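Local structure of LDL receptor adaptor protein (Rattus norvegicus, 3SO6) at residues Pro19-Val33 with Ser75-Ala88. The protein acts as a clathrin-associated sorting adapter whose phosphotyrosine-binding domain, the part described here, binds the NPXY motif of the LDL receptor for endocytosis. Residues are numbered along the deposited sequence; the frame is centred on the assembly and turned at random.
Sequences PKGEELSAAAVKRIV and SYCTADKMHDKVFA
Lys20 lies along the start of strand 75-79, and its side chain can be followed atom by atom. Lys20 CB sits 4.0 Å from CD1 of Tyr76; CG, CD and CE then run past the carbonyl O of Ser75, and a bend at the last torsion (chi4 -86°) brings Lys20 NZ to 2.8 Å from Ser75 O, in the carbonyl plane on a lone pair. NZ also makes a weak hydrogen bond to the backbone of the bound peptide. With alanine in place of Lys20, the Ser75 carbonyl would probably lose its lysine donor, and the weak tie to the peptide would go with it. Next door, Ser75 OG reaches Pro19 O at 2.7 Å. The backbone of Gly21 lies over a face of the Tyr76 ring, its CA 4.2 Å from the centroid in a CH-pi contact. Farther along helix 22-33, Val29 CG1, anti to the backbone N (chi1 164°), packs on Val86 and the Asp80 carboxylate, while Val29 CG2 meets Ala88 CB at 3.8 Å. Asp80 OD2 accepts from His83 N in an Asx motif, and one water joins OD1 to Ser25 OG and Thr78 OG1, which also hydrogen-bonds a polar peptide side chain. Strand 75-79 pairs antiparallel with the peptide, as in PTB domains. Direct bonds thus hold the turn before the helix to this strand's start, waters bridge the helix to Asp80 and His83, and Val29 packs against strand 86-88.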
# COMPACT_ATOMS: atom_id res chain seq x y z
N PRO A 19 4.85 12.26 3.65
CA PRO A 19 3.83 11.20 3.38
C PRO A 19 3.35 11.05 1.92
O PRO A 19 2.75 10.02 1.55
CB PRO A 19 2.68 11.64 4.28
CG PRO A 19 2.90 13.17 4.47
CD PRO A 19 4.35 13.34 4.52
N LYS A 20 3.53 12.07 1.10
CA LYS A 20 2.81 12.02 -0.18
C LYS A 20 3.62 12.57 -1.23
O LYS A 20 4.22 13.65 -1.06
CB LYS A 20 1.50 12.86 -0.18
CG LYS A 20 0.48 12.47 0.92
CD LYS A 20 -0.78 13.32 0.90
CE LYS A 20 -1.54 13.06 2.16
NZ LYS A 20 -2.49 11.89 2.13
N GLY A 21 3.60 11.93 -2.39
CA GLY A 21 4.23 12.46 -3.56
C GLY A 21 4.99 11.41 -4.32
O GLY A 21 5.72 10.55 -3.80
N GLU A 22 4.93 11.60 -5.63
CA GLU A 22 5.54 10.64 -6.50
C GLU A 22 7.08 10.66 -6.44
O GLU A 22 7.78 9.66 -6.74
CB GLU A 22 5.11 10.76 -7.96
CG GLU A 22 5.55 9.63 -8.90
CD GLU A 22 5.13 9.87 -10.35
OE1 GLU A 22 4.62 10.99 -10.71
OE2 GLU A 22 5.36 8.97 -11.18
N GLU A 23 7.62 11.85 -6.08
CA GLU A 23 9.08 11.92 -5.98
C GLU A 23 9.59 10.99 -4.87
O GLU A 23 10.69 10.37 -4.96
CB GLU A 23 9.55 13.36 -5.80
CG GLU A 23 9.42 13.99 -4.42
CD GLU A 23 8.02 14.31 -3.91
OE1 GLU A 23 6.98 13.96 -4.52
OE2 GLU A 23 7.92 14.95 -2.86
N LEU A 24 8.79 10.88 -3.83
CA LEU A 24 9.12 10.07 -2.68
C LEU A 24 8.96 8.62 -3.02
O LEU A 24 9.83 7.79 -2.70
CB LEU A 24 8.16 10.40 -1.46
CG LEU A 24 8.34 11.76 -0.85
CD1 LEU A 24 7.01 12.45 -0.47
CD2 LEU A 24 9.32 11.69 0.29
N SER A 25 7.79 8.27 -3.59
CA SER A 25 7.53 6.87 -3.86
C SER A 25 8.47 6.32 -4.93
O SER A 25 8.86 5.16 -4.83
CB SER A 25 6.06 6.63 -4.22
OG SER A 25 5.67 7.29 -5.39
N ALA A 26 8.75 7.12 -5.96
CA ALA A 26 9.63 6.63 -7.01
C ALA A 26 10.98 6.26 -6.41
O ALA A 26 11.54 5.23 -6.75
CB ALA A 26 9.80 7.65 -8.13
N ALA A 27 11.54 7.13 -5.55
CA ALA A 27 12.87 6.84 -4.99
C ALA A 27 12.81 5.69 -4.05
O ALA A 27 13.73 4.85 -3.99
CB ALA A 27 13.45 8.08 -4.33
N ALA A 28 11.71 5.55 -3.31
CA ALA A 28 11.58 4.47 -2.33
C ALA A 28 11.53 3.13 -3.09
O ALA A 28 12.15 2.17 -2.66
CB ALA A 28 10.32 4.60 -1.49
N VAL A 29 10.70 3.08 -4.12
CA VAL A 29 10.54 1.85 -4.87
C VAL A 29 11.90 1.51 -5.49
O VAL A 29 12.28 0.33 -5.52
CB VAL A 29 9.43 1.95 -5.96
CG1 VAL A 29 9.53 0.77 -7.02
CG2 VAL A 29 8.06 1.98 -5.30
N LYS A 30 12.67 2.49 -6.01
CA LYS A 30 13.97 2.18 -6.57
C LYS A 30 14.85 1.48 -5.52
O LYS A 30 15.53 0.48 -5.82
CB LYS A 30 14.62 3.50 -7.12
CG LYS A 30 16.06 3.38 -7.59
CD LYS A 30 16.73 4.77 -7.94
CE LYS A 30 17.92 4.68 -8.94
NZ LYS A 30 17.40 4.25 -10.33
N ARG A 31 14.85 1.99 -4.29
CA ARG A 31 15.68 1.44 -3.25
C ARG A 31 15.23 0.05 -2.89
O ARG A 31 16.08 -0.86 -2.71
CB ARG A 31 15.51 2.30 -1.94
CG ARG A 31 16.18 3.63 -1.86
CD ARG A 31 16.28 4.19 -0.45
NE ARG A 31 15.00 4.62 0.13
CZ ARG A 31 14.35 5.78 -0.15
NH1 ARG A 31 14.73 6.56 -1.14
NH2 ARG A 31 13.28 6.14 0.53
N ILE A 32 13.90 -0.13 -2.70
CA ILE A 32 13.41 -1.42 -2.25
C ILE A 32 13.69 -2.46 -3.34
O ILE A 32 14.09 -3.58 -3.01
CB ILE A 32 11.87 -1.29 -2.00
CG1 ILE A 32 11.57 -0.39 -0.79
CG2 ILE A 32 11.27 -2.67 -1.81
CD1 ILE A 32 10.09 0.03 -0.75
N VAL A 33 13.43 -2.14 -4.58
CA VAL A 33 13.68 -3.12 -5.66
C VAL A 33 15.17 -3.51 -5.73
O VAL A 33 15.49 -4.67 -5.87
CB VAL A 33 13.20 -2.56 -7.05
CG1 VAL A 33 13.72 -3.36 -8.15
CG2 VAL A 33 11.67 -2.49 -7.09
N SER A 75 -1.11 7.18 3.52
CA SER A 75 -1.15 8.50 2.93
C SER A 75 -1.24 8.50 1.46
O SER A 75 -1.74 9.47 0.87
CB SER A 75 0.09 9.31 3.35
OG SER A 75 1.23 8.53 3.13
N TYR A 76 -0.74 7.44 0.79
CA TYR A 76 -0.45 7.55 -0.66
C TYR A 76 -0.33 6.13 -1.22
O TYR A 76 0.17 5.24 -0.51
CB TYR A 76 0.90 8.30 -0.79
CG TYR A 76 1.23 8.81 -2.21
CD1 TYR A 76 0.60 9.90 -2.77
CD2 TYR A 76 2.25 8.17 -2.98
CE1 TYR A 76 0.95 10.35 -4.03
CE2 TYR A 76 2.55 8.60 -4.25
CZ TYR A 76 1.91 9.68 -4.77
OH TYR A 76 2.23 10.09 -6.05
N CYS A 77 -0.68 5.94 -2.49
CA CYS A 77 -0.36 4.73 -3.14
C CYS A 77 0.01 4.97 -4.60
O CYS A 77 -0.33 6.01 -5.15
CB CYS A 77 -1.45 3.67 -3.03
SG CYS A 77 -2.96 4.04 -3.93
N THR A 78 0.68 3.98 -5.18
CA THR A 78 1.25 4.15 -6.53
C THR A 78 1.37 2.84 -7.30
O THR A 78 1.73 1.83 -6.71
CB THR A 78 2.65 4.83 -6.41
OG1 THR A 78 3.23 5.01 -7.69
CG2 THR A 78 3.67 3.98 -5.58
N ALA A 79 1.11 2.91 -8.61
CA ALA A 79 1.62 1.96 -9.53
C ALA A 79 2.87 2.66 -10.10
O ALA A 79 2.74 3.70 -10.80
CB ALA A 79 0.61 1.66 -10.59
N ASP A 80 4.06 2.18 -9.77
CA ASP A 80 5.32 2.95 -10.08
C ASP A 80 5.54 3.12 -11.59
O ASP A 80 5.20 2.25 -12.39
CB ASP A 80 6.50 2.19 -9.42
CG ASP A 80 7.75 3.01 -9.38
OD1 ASP A 80 7.75 4.05 -8.72
OD2 ASP A 80 8.76 2.61 -10.01
N LYS A 81 6.09 4.29 -11.97
CA LYS A 81 6.38 4.52 -13.41
C LYS A 81 7.55 3.69 -13.90
O LYS A 81 7.44 2.99 -14.92
CB LYS A 81 6.73 5.99 -13.62
CG LYS A 81 6.96 6.37 -15.09
CD LYS A 81 7.35 7.85 -15.19
CE LYS A 81 7.78 8.18 -16.62
NZ LYS A 81 8.33 9.59 -16.68
N MET A 82 8.71 3.79 -13.25
CA MET A 82 9.90 3.09 -13.74
C MET A 82 9.72 1.58 -13.59
O MET A 82 9.97 0.81 -14.53
CB MET A 82 11.13 3.55 -12.95
CG MET A 82 12.35 2.70 -13.20
SD MET A 82 13.88 3.55 -12.86
CE MET A 82 13.85 4.62 -14.27
N HIS A 83 9.35 1.14 -12.39
CA HIS A 83 9.28 -0.31 -12.08
C HIS A 83 7.80 -0.64 -12.17
O HIS A 83 7.07 -0.65 -11.15
CB HIS A 83 9.85 -0.57 -10.69
CG HIS A 83 11.31 -0.29 -10.62
ND1 HIS A 83 12.26 -1.16 -11.16
CD2 HIS A 83 12.01 0.75 -10.09
CE1 HIS A 83 13.48 -0.65 -10.97
NE2 HIS A 83 13.34 0.53 -10.39
N ASP A 84 7.30 -0.77 -13.40
CA ASP A 84 5.85 -0.72 -13.64
C ASP A 84 5.08 -1.96 -13.23
O ASP A 84 3.83 -1.93 -13.26
CB ASP A 84 5.55 -0.26 -15.05
CG ASP A 84 5.89 -1.31 -16.12
OD1 ASP A 84 6.34 -2.43 -15.82
OD2 ASP A 84 5.66 -0.99 -17.29
N LYS A 85 5.78 -3.01 -12.74
CA LYS A 85 5.03 -4.13 -12.11
C LYS A 85 4.87 -3.91 -10.62
O LYS A 85 4.34 -4.81 -9.92
CB LYS A 85 5.71 -5.48 -12.35
CG LYS A 85 5.77 -5.80 -13.84
CD LYS A 85 6.71 -7.02 -14.09
CE LYS A 85 7.06 -7.23 -15.56
NZ LYS A 85 7.93 -8.46 -15.65
N VAL A 86 5.30 -2.75 -10.10
CA VAL A 86 5.29 -2.57 -8.60
C VAL A 86 4.13 -1.68 -8.17
O VAL A 86 3.94 -0.61 -8.74
CB VAL A 86 6.64 -1.98 -8.12
CG1 VAL A 86 6.62 -1.66 -6.62
CG2 VAL A 86 7.80 -2.96 -8.50
N PHE A 87 3.40 -2.21 -7.19
CA PHE A 87 2.45 -1.40 -6.44
C PHE A 87 3.09 -1.06 -5.08
O PHE A 87 3.72 -1.96 -4.46
CB PHE A 87 1.19 -2.25 -6.21
CG PHE A 87 0.34 -1.67 -5.09
CD1 PHE A 87 -0.41 -0.49 -5.28
CD2 PHE A 87 0.32 -2.27 -3.82
CE1 PHE A 87 -1.14 0.08 -4.24
CE2 PHE A 87 -0.35 -1.65 -2.77
CZ PHE A 87 -1.10 -0.51 -2.97
N ALA A 88 2.92 0.17 -4.61
CA ALA A 88 3.45 0.50 -3.29
C ALA A 88 2.48 1.42 -2.58
O ALA A 88 1.70 2.21 -3.20
CB ALA A 88 4.88 1.11 -3.37
O HOH W 1 6.49 6.69 -10.23
O HOH W 2 5.97 5.72 -7.63
O HOH W 3 10.98 4.09 -9.26
O HOH W 4 15.88 1.75 -10.41